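Local coordinates for cytoplasmic protein (Cryptococcus neoformans var. grubii serotype A, PDB 7LPO), which probably hydrolyses steryl beta-glucosides to free sterol and glucose, as a sterylglucosidase of glycoside hydrolase family 5, at residues D399-F404 / Q428-R433; D267-P272 / A406-A411; V474-Y479 / A502-D507. One frame throughout, in Å; residues are numbered along the deposited sequence.

Contact 1 of 3, residues D399-F404 / Q428-R433; sequences DFVDDF and QAPVLR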
loop_
_atom_site.group_PDB
_atom_site.type_symbol
_atom_site.label_atom_id
_atom_site.label_comp_id
_atom_site.label_asym_id
_atom_site.label_seq_id
_atom_site.Cartn_x
_atom_site.Cartn_y
_atom_site.Cartn_z
ATOM N N ASP A 399 12.704 13.464 -15.300
ATOM C CA ASP A 399 12.029 13.361 -14.010
ATOM C C ASP A 399 11.056 12.194 -14.112
ATOM O O ASP A 399 10.078 12.267 -14.862
ATOM C CB ASP A 399 11.296 14.660 -13.678
ATOM C CG ASP A 399 10.656 14.642 -12.304
ATOM O OD1 ASP A 399 10.199 13.566 -11.860
ATOM O OD2 ASP A 399 10.606 15.717 -11.664
ATOM N N PHE A 400 11.315 11.125 -13.359
ATOM C CA PHE A 400 10.476 9.936 -13.470
ATOM C C PHE A 400 9.009 10.272 -13.234
ATOM O O PHE A 400 8.133 9.826 -13.985
ATOM C CB PHE A 400 10.933 8.864 -12.481
ATOM C CG PHE A 400 9.964 7.721 -12.341
ATOM C CD1 PHE A 400 9.779 6.835 -13.373
ATOM C CD2 PHE A 400 9.227 7.554 -11.186
ATOM C CE1 PHE A 400 8.888 5.785 -13.261
ATOM C CE2 PHE A 400 8.332 6.519 -11.068
ATOM C CZ PHE A 400 8.161 5.631 -12.118
ATOM N N VAL A 401 8.725 11.069 -12.203
ATOM C CA VAL A 401 7.340 11.294 -11.803
ATOM C C VAL A 401 6.619 12.171 -12.816
ATOM O O VAL A 401 5.465 11.898 -13.171
ATOM C CB VAL A 401 7.273 11.908 -10.393
ATOM C CG1 VAL A 401 5.851 12.331 -10.074
ATOM C CG2 VAL A 401 7.773 10.927 -9.364
ATOM N N ASP A 402 7.272 13.234 -13.297
ATOM C CA ASP A 402 6.584 14.157 -14.197
ATOM C C ASP A 402 6.552 13.652 -15.634
ATOM O O ASP A 402 5.588 13.918 -16.359
ATOM C CB ASP A 402 7.240 15.544 -14.191
ATOM C CG ASP A 402 7.451 16.100 -12.800
ATOM O OD1 ASP A 402 6.676 15.756 -11.877
ATOM O OD2 ASP A 402 8.403 16.896 -12.634
ATOM N N ASP A 403 7.594 12.957 -16.077
ATOM C CA ASP A 403 7.719 12.622 -17.488
ATOM C C ASP A 403 7.161 11.254 -17.847
ATOM O O ASP A 403 6.777 11.048 -19.003
ATOM C CB ASP A 403 9.185 12.669 -17.917
ATOM C CG ASP A 403 9.814 14.025 -17.689
ATOM O OD1 ASP A 403 9.062 15.027 -17.672
ATOM O OD2 ASP A 403 11.054 14.083 -17.515
ATOM N N PHE A 404 7.118 10.311 -16.904
ATOM C CA PHE A 404 6.749 8.944 -17.245
ATOM C C PHE A 404 5.616 8.419 -16.378
ATOM O O PHE A 404 4.656 7.842 -16.898
ATOM C CB PHE A 404 7.974 8.039 -17.135
ATOM C CG PHE A 404 9.072 8.393 -18.101
ATOM C CD1 PHE A 404 8.864 8.292 -19.461
ATOM C CD2 PHE A 404 10.307 8.825 -17.651
ATOM C CE1 PHE A 404 9.862 8.613 -20.363
ATOM C CE2 PHE A 404 11.315 9.160 -18.559
ATOM C CZ PHE A 404 11.086 9.041 -19.912
ATOM N N GLN A 428 -1.704 8.007 -6.046
ATOM C CA GLN A 428 -0.602 7.439 -5.278
ATOM C C GLN A 428 0.666 7.677 -6.081
ATOM O O GLN A 428 1.025 6.878 -6.947
ATOM C CB GLN A 428 -0.802 5.952 -5.011
ATOM C CG GLN A 428 0.104 5.407 -3.915
ATOM C CD GLN A 428 0.257 3.899 -3.992
ATOM O OE1 GLN A 428 1.343 3.359 -3.784
ATOM N NE2 GLN A 428 -0.838 3.211 -4.281
ATOM N N ALA A 429 1.336 8.790 -5.792
ATOM C CA ALA A 429 2.630 9.060 -6.388
ATOM C C ALA A 429 3.616 7.965 -5.995
ATOM O O ALA A 429 3.402 7.249 -5.013
ATOM C CB ALA A 429 3.155 10.422 -5.938
ATOM N N PRO A 430 4.698 7.809 -6.755
ATOM C CA PRO A 430 5.724 6.831 -6.374
ATOM C C PRO A 430 6.253 7.075 -4.964
ATOM O O PRO A 430 6.330 8.206 -4.482
ATOM C CB PRO A 430 6.817 7.036 -7.428
ATOM C CG PRO A 430 6.071 7.569 -8.632
ATOM C CD PRO A 430 4.959 8.418 -8.072
ATOM N N VAL A 431 6.628 5.978 -4.309
ATOM C CA VAL A 431 7.052 6.013 -2.918
ATOM C C VAL A 431 8.101 7.091 -2.715
ATOM O O VAL A 431 9.038 7.227 -3.508
ATOM C CB VAL A 431 7.584 4.627 -2.509
ATOM C CG1 VAL A 431 8.401 4.707 -1.241
ATOM C CG2 VAL A 431 6.436 3.646 -2.325
ATOM N N LEU A 432 7.930 7.866 -1.643
ATOM C CA LEU A 432 8.869 8.876 -1.171
ATOM C C LEU A 432 9.043 10.040 -2.135
ATOM O O LEU A 432 9.998 10.812 -1.997
ATOM C CB LEU A 432 10.235 8.247 -0.871
ATOM C CG LEU A 432 10.261 7.282 0.321
ATOM C CD1 LEU A 432 11.633 6.627 0.444
ATOM C CD2 LEU A 432 9.878 7.991 1.620
ATOM N N ARG A 433 8.155 10.191 -3.110
ATOM C CA ARG A 433 8.191 11.312 -4.036
ATOM C C ARG A 433 6.940 12.164 -3.846
ATOM O O ARG A 433 5.883 11.672 -3.437
ATOM C CB ARG A 433 8.277 10.831 -5.501
ATOM C CG ARG A 433 9.356 9.774 -5.794
ATOM C CD ARG A 433 10.762 10.364 -5.755
ATOM N NE ARG A 433 11.684 9.639 -6.630
ATOM C CZ ARG A 433 12.961 9.382 -6.342
ATOM N NH1 ARG A 433 13.497 9.792 -5.188
ATOM N NH2 ARG A 433 13.711 8.714 -7.213
#
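Phe400 and Val401 meet Pro430 and the base of Arg433 in a buried apolar contact, which joins the first turn of helix 400-419 to the loop that leaves barrel strand 424-427. Pro430 touches both Phe400 and Val401 with its CG. That atom comes to 3.5 Å from Phe400 CE2, and Pro430 CB lies in the plane of the phenyl ring, so the proline meets the rim of Phe400; the same ring also pairs edge-to-face with Phe216 of helix 206-221. On the neighbouring side chain a single methyl does the work: Val401 CG2 sits 3.8 Å from Pro430 CG and 3.9 Å from Arg433 CB. With CG1 of Val401 anti to the backbone N (chi1 171°), it is the other branch that faces the loop. Both loop residues reach the same methyl because they begin and end a type II beta turn, closed by Arg433 N donating to Pro430 O at 3.0 Å. Beyond its CG the arginine departs from the apolar patch; the chain bends at chi2 (-72°), and its NH2 forms a salt bridge with Glu274. The helix start is held by its own polar network. Asp399, at the N-cap, accepts weak bonds from Val401 N and Asp402 N through OD1, while its own N donates to Asp403 OD2 at 2.8 Å, nearly straight (169°) but from above the carboxylate plane. Polar and apolar tasks are thus divided. Capping bonds serve the first backbone amides, and contact with the loop rests on van der Waals fit between a proline ring, a phenyl edge, a valine methyl and the arginine's aliphatic base, the arginine's charge probably being balanced by Glu274, away from the hydrocarbon.

Contact 2 of 3, residues D267-P272 / A406-A411; sequences DSINEP and ALHWLA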
loop_
_atom_site.group_PDB
_atom_site.type_symbol
_atom_site.label_atom_id
_atom_site.label_comp_id
_atom_site.label_asym_id
_atom_site.label_seq_id
_atom_site.Cartn_x
_atom_site.Cartn_y
_atom_site.Cartn_z
ATOM N N ASP A 267 -7.593 3.570 -6.667
ATOM C CA ASP A 267 -6.186 3.896 -6.505
ATOM C C ASP A 267 -5.453 3.653 -7.821
ATOM O O ASP A 267 -5.893 2.873 -8.672
ATOM C CB ASP A 267 -5.564 3.043 -5.399
ATOM C CG ASP A 267 -4.532 3.805 -4.557
ATOM O OD1 ASP A 267 -4.031 4.867 -4.991
ATOM O OD2 ASP A 267 -4.218 3.325 -3.445
ATOM N N SER A 268 -4.326 4.341 -7.992
ATOM C CA SER A 268 -3.463 4.059 -9.129
ATOM C C SER A 268 -2.533 2.893 -8.787
ATOM O O SER A 268 -2.536 2.368 -7.671
ATOM C CB SER A 268 -2.698 5.313 -9.549
ATOM O OG SER A 268 -1.932 5.841 -8.499
ATOM N N ILE A 269 -1.748 2.456 -9.771
ATOM C CA ILE A 269 -0.915 1.279 -9.592
ATOM C C ILE A 269 -0.086 1.418 -8.332
ATOM O O ILE A 269 0.570 2.439 -8.106
ATOM C CB ILE A 269 -0.027 1.068 -10.828
ATOM C CG1 ILE A 269 0.818 -0.192 -10.651
ATOM C CG2 ILE A 269 0.853 2.263 -11.082
ATOM C CD1 ILE A 269 1.434 -0.678 -11.958
ATOM N N ASN A 270 -0.089 0.369 -7.521
ATOM C CA ASN A 270 0.521 0.430 -6.200
ATOM C C ASN A 270 2.043 0.525 -6.289
ATOM O O ASN A 270 2.674 -0.206 -7.057
ATOM C CB ASN A 270 0.127 -0.805 -5.395
ATOM C CG ASN A 270 0.653 -0.761 -3.971
ATOM O OD1 ASN A 270 0.173 0.016 -3.153
ATOM N ND2 ASN A 270 1.645 -1.593 -3.673
ATOM N N GLU A 271 2.620 1.445 -5.496
ATOM C CA GLU A 271 4.061 1.613 -5.285
ATOM C C GLU A 271 4.891 1.278 -6.514
ATOM O O GLU A 271 5.747 0.385 -6.478
ATOM C CB GLU A 271 4.499 0.758 -4.092
ATOM C CG GLU A 271 3.803 1.192 -2.801
ATOM C CD GLU A 271 4.385 0.577 -1.543
ATOM O OE1 GLU A 271 5.288 -0.287 -1.654
ATOM O OE2 GLU A 271 3.923 0.968 -0.442
ATOM N N PRO A 272 4.706 2.017 -7.596
ATOM C CA PRO A 272 5.341 1.639 -8.865
ATOM C C PRO A 272 6.856 1.756 -8.818
ATOM O O PRO A 272 7.408 2.694 -8.244
ATOM C CB PRO A 272 4.739 2.630 -9.865
ATOM C CG PRO A 272 4.350 3.810 -9.024
ATOM C CD PRO A 272 3.886 3.233 -7.710
ATOM N N ALA A 406 3.400 10.243 -14.644
ATOM C CA ALA A 406 2.195 11.039 -14.848
ATOM C C ALA A 406 1.521 10.679 -16.164
ATOM O O ALA A 406 0.288 10.628 -16.247
ATOM C CB ALA A 406 2.536 12.527 -14.801
ATOM N N LEU A 407 2.318 10.403 -17.198
ATOM C CA LEU A 407 1.753 10.027 -18.487
ATOM C C LEU A 407 0.987 8.713 -18.383
ATOM O O LEU A 407 -0.111 8.583 -18.930
ATOM C CB LEU A 407 2.866 9.924 -19.526
ATOM C CG LEU A 407 2.468 9.652 -20.974
ATOM C CD1 LEU A 407 1.401 10.601 -21.469
ATOM C CD2 LEU A 407 3.725 9.741 -21.845
ATOM N N HIS A 408 1.546 7.728 -17.676
ATOM C CA HIS A 408 0.795 6.501 -17.423
ATOM C C HIS A 408 -0.493 6.803 -16.666
ATOM O O HIS A 408 -1.540 6.195 -16.927
ATOM C CB HIS A 408 1.647 5.499 -16.634
ATOM C CG HIS A 408 0.837 4.447 -15.939
ATOM N ND1 HIS A 408 0.241 3.401 -16.609
ATOM C CD2 HIS A 408 0.479 4.312 -14.641
ATOM C CE1 HIS A 408 -0.437 2.659 -15.751
ATOM N NE2 HIS A 408 -0.298 3.184 -14.548
ATOM N N TRP A 409 -0.433 7.747 -15.724
ATOM C CA TRP A 409 -1.597 8.025 -14.890
ATOM C C TRP A 409 -2.731 8.653 -15.687
ATOM O O TRP A 409 -3.905 8.399 -15.393
ATOM C CB TRP A 409 -1.223 8.934 -13.724
ATOM C CG TRP A 409 -2.430 9.264 -12.887
ATOM C CD1 TRP A 409 -2.926 8.536 -11.843
ATOM C CD2 TRP A 409 -3.313 10.373 -13.056
ATOM N NE1 TRP A 409 -4.051 9.134 -11.343
ATOM C CE2 TRP A 409 -4.315 10.261 -12.074
ATOM C CE3 TRP A 409 -3.356 11.451 -13.944
ATOM C CZ2 TRP A 409 -5.344 11.187 -11.954
ATOM C CZ3 TRP A 409 -4.385 12.367 -13.825
ATOM C CH2 TRP A 409 -5.360 12.232 -12.836
ATOM N N LEU A 410 -2.411 9.469 -16.695
ATOM C CA LEU A 410 -3.459 10.026 -17.543
ATOM C C LEU A 410 -4.225 8.916 -18.246
ATOM O O LEU A 410 -5.462 8.891 -18.217
ATOM C CB LEU A 410 -2.872 10.995 -18.563
ATOM C CG LEU A 410 -2.113 12.192 -17.985
ATOM C CD1 LEU A 410 -1.377 12.909 -19.141
ATOM C CD2 LEU A 410 -3.005 13.168 -17.248
ATOM N N ALA A 411 -3.496 7.981 -18.874
ATOM C CA ALA A 411 -4.119 6.848 -19.556
ATOM C C ALA A 411 -4.927 5.992 -18.591
ATOM O O ALA A 411 -6.064 5.602 -18.887
ATOM C CB ALA A 411 -3.052 5.993 -20.248
HETATM O O HOH W 1 -2.061 3.235 -12.453
#
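The backbone of Ser268, just past the end of strand 263-267, passes the helix 400-419 backbone at Trp409 with their CA atoms 7.2 Å apart, leaving room for one layer of side chains. Two pairs fill that layer. Ser268 CB touches the indole of Trp409 at its edge, near the ring plane, 4.0 Å from CD1. The serine hydroxyl is kept for another partner: with chi1 at 57°, OG is tucked in between its own backbone N and carbonyl carbon, and it is bonded to Gln428 N. In the second pair, Ile269 and His408 cross at about a right angle, the CG2 methyl lying 3.8 Å from His408 NE2. A water gives this pair its polar link, accepting from Ile269 N at 2.8 Å and bonded to His408 NE2 at 2.7 Å. His408 ND1 is bonded to Gln237 OE1, so partners at both ring nitrogens fix the rotation of the imidazole, while Phe240 of the same helix 232-254 packs on His408 and Ile269 alike. Trp409 extends in turn to Phe442 and Leu443 of helix 440-443. All four touching residues are buried, and the contact joins the end of a barrel strand to a helix packed outside it. Strand 263-267 is the fourth of the parallel barrel strands, and the Asn270-Glu271-Pro272 sequence that follows it is consistent with the motif carrying the acid/base glutamate in family 5 (beta/alpha)8 glycosidases.

Contact 3 of 3, residues V474-Y479 / A502-D507; sequences VIRKKY and AVLKQD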
loop_
_atom_site.group_PDB
_atom_site.type_symbol
_atom_site.label_atom_id
_atom_site.label_comp_id
_atom_site.label_asym_id
_atom_site.label_seq_id
_atom_site.Cartn_x
_atom_site.Cartn_y
_atom_site.Cartn_z
ATOM N N VAL A 474 15.022 13.862 6.227
ATOM C CA VAL A 474 16.328 13.528 5.673
ATOM C C VAL A 474 16.239 13.424 4.157
ATOM O O VAL A 474 17.031 14.030 3.426
ATOM C CB VAL A 474 16.853 12.222 6.297
ATOM C CG1 VAL A 474 17.898 11.584 5.387
ATOM C CG2 VAL A 474 17.408 12.484 7.687
ATOM N N ILE A 475 15.273 12.645 3.665
ATOM C CA ILE A 475 15.099 12.465 2.226
ATOM C C ILE A 475 14.999 13.811 1.526
ATOM O O ILE A 475 15.482 13.980 0.401
ATOM C CB ILE A 475 13.850 11.612 1.948
ATOM C CG1 ILE A 475 14.131 10.141 2.235
ATOM C CG2 ILE A 475 13.385 11.816 0.525
ATOM C CD1 ILE A 475 12.877 9.346 2.517
ATOM N N ARG A 476 14.356 14.781 2.172
ATOM C CA ARG A 476 14.081 16.078 1.578
ATOM C C ARG A 476 15.079 17.145 2.003
ATOM O O ARG A 476 14.773 18.337 1.906
ATOM C CB ARG A 476 12.656 16.507 1.921
ATOM C CG ARG A 476 11.626 15.601 1.261
ATOM C CD ARG A 476 10.213 16.125 1.375
ATOM N NE ARG A 476 9.277 15.130 0.859
ATOM C CZ ARG A 476 7.979 15.339 0.655
ATOM N NH1 ARG A 476 7.445 16.525 0.920
ATOM N NH2 ARG A 476 7.217 14.357 0.188
ATOM N N LYS A 477 16.260 16.738 2.471
ATOM C CA LYS A 477 17.386 17.647 2.686
ATOM C C LYS A 477 17.003 18.816 3.589
ATOM O O LYS A 477 17.423 19.958 3.384
ATOM C CB LYS A 477 17.939 18.138 1.345
ATOM C CG LYS A 477 19.118 17.317 0.830
ATOM C CD LYS A 477 18.726 16.362 -0.298
ATOM C CE LYS A 477 19.964 15.714 -0.922
ATOM N NZ LYS A 477 19.718 15.157 -2.284
ATOM N N LYS A 478 16.213 18.525 4.617
ATOM C CA LYS A 478 15.878 19.503 5.643
ATOM C C LYS A 478 16.910 19.567 6.755
ATOM O O LYS A 478 16.879 20.505 7.560
ATOM C CB LYS A 478 14.515 19.180 6.260
ATOM C CG LYS A 478 13.430 18.854 5.233
ATOM C CD LYS A 478 13.396 19.870 4.094
ATOM C CE LYS A 478 13.386 21.300 4.619
ATOM N NZ LYS A 478 13.777 22.279 3.559
ATOM N N TYR A 479 17.808 18.592 6.823
ATOM C CA TYR A 479 18.780 18.482 7.899
ATOM C C TYR A 479 20.184 18.543 7.322
ATOM O O TYR A 479 20.442 18.034 6.229
ATOM C CB TYR A 479 18.598 17.175 8.669
ATOM C CG TYR A 479 17.261 17.021 9.352
ATOM C CD1 TYR A 479 16.890 17.859 10.391
ATOM C CD2 TYR A 479 16.374 16.031 8.966
ATOM C CE1 TYR A 479 15.673 17.714 11.028
ATOM C CE2 TYR A 479 15.160 15.878 9.597
ATOM C CZ TYR A 479 14.813 16.722 10.628
ATOM O OH TYR A 479 13.599 16.578 11.259
ATOM N N ALA A 502 2.318 15.299 8.611
ATOM C CA ALA A 502 1.895 16.642 8.236
ATOM C C ALA A 502 2.550 17.083 6.934
ATOM O O ALA A 502 1.948 17.838 6.165
ATOM C CB ALA A 502 2.225 17.634 9.356
ATOM N N VAL A 503 3.777 16.625 6.671
ATOM C CA VAL A 503 4.450 16.967 5.421
ATOM C C VAL A 503 3.701 16.374 4.234
ATOM O O VAL A 503 3.539 17.020 3.192
ATOM C CB VAL A 503 5.915 16.488 5.461
ATOM C CG1 VAL A 503 6.543 16.529 4.071
ATOM C CG2 VAL A 503 6.725 17.329 6.449
ATOM N N LEU A 504 3.227 15.136 4.371
ATOM C CA LEU A 504 2.496 14.514 3.276
ATOM C C LEU A 504 1.164 15.207 3.046
ATOM O O LEU A 504 0.738 15.378 1.898
ATOM C CB LEU A 504 2.271 13.032 3.560
ATOM C CG LEU A 504 3.487 12.114 3.595
ATOM C CD1 LEU A 504 2.987 10.685 3.819
ATOM C CD2 LEU A 504 4.292 12.210 2.334
ATOM N N LYS A 505 0.474 15.581 4.127
ATOM C CA LYS A 505 -0.745 16.367 3.981
ATOM C C LYS A 505 -0.464 17.645 3.200
ATOM O O LYS A 505 -1.249 18.040 2.330
ATOM C CB LYS A 505 -1.326 16.687 5.360
ATOM C CG LYS A 505 -2.844 16.792 5.404
ATOM C CD LYS A 505 -3.337 17.017 6.843
ATOM C CE LYS A 505 -4.796 17.456 6.886
ATOM N NZ LYS A 505 -5.091 18.350 8.057
ATOM N N GLN A 506 0.676 18.282 3.473
ATOM C CA GLN A 506 0.996 19.552 2.833
ATOM C C GLN A 506 1.318 19.377 1.352
ATOM O O GLN A 506 1.008 20.264 0.552
ATOM C CB GLN A 506 2.160 20.214 3.569
ATOM C CG GLN A 506 2.487 21.626 3.109
ATOM C CD GLN A 506 1.404 22.630 3.456
ATOM O OE1 GLN A 506 0.685 22.474 4.444
ATOM N NE2 GLN A 506 1.273 23.666 2.630
ATOM N N ASP A 507 1.925 18.250 0.967
ATOM C CA ASP A 507 2.144 17.977 -0.454
ATOM C C ASP A 507 0.851 18.115 -1.247
ATOM O O ASP A 507 0.859 18.553 -2.404
ATOM C CB ASP A 507 2.692 16.559 -0.658
ATOM C CG ASP A 507 4.136 16.407 -0.232
ATOM O OD1 ASP A 507 4.789 17.419 0.102
ATOM O OD2 ASP A 507 4.612 15.255 -0.235
#
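The guanidinium of Arg476 and the carboxylate of Asp507 meet edge to edge and nearly coplanar, their planes 11° apart. NH1 and NH2 of the arginine grip the acid end-on, one oxygen each: NH1 donates to Asp507 OD1 at 2.9 Å, and NH2 to Asp507 OD2 at 2.8 Å. Both oxygens use their syn lone pairs, and both bonds are close to straight, the second at 165°. Apolar groups approach the guanidinium obliquely, Val503 CG1 lying 3.3 Å from Arg476 NH1 and Leu504 CD2 standing further off at 4.2 Å from NH2. Arg476 reaches helix 490-512 because its chain is extended from CG to NE (chi2 -170°). It stands just where helix 471-475 ends in a Schellman motif, with Lys477, of positive phi, as the C-prime residue. Asp507 OD1 has a second partner in Gln434 NE2, so the carboxylate is held by three donors. Two guanidinium N-H groups and the Gln434 amide would probably favour the charged form of this buried aspartate, and the salt bridge ties the residue just past the end of helix 471-475 to the flank of helix 490-512.

Overall arrangement
Contacts 1 and 2 share helix 400-419 and lie with their centres about 9 Å apart. Val401 O probably accepts a hydrogen bond from Ala406 N, and Gln428 OE1 bonds Glu271 N at 2.9 Å, tying the loop of contact 1 to the backbone beside the Tris molecule, probably from the crystallisation liquor, whose O1 is hydrogen-bonded to Glu271 OE2. The centre of contact 3 lies about 15 Å from that of contact 1, and Leu432 CD2 packs on Ile475 CD1 at 3.4 Å. Contacts 2 and 3 do not touch, their nearest atoms being about 11 Å apart. The 428-433 loop thus touches the probable active-site loop through Gln428 and the short helix 471-475 through Leu432.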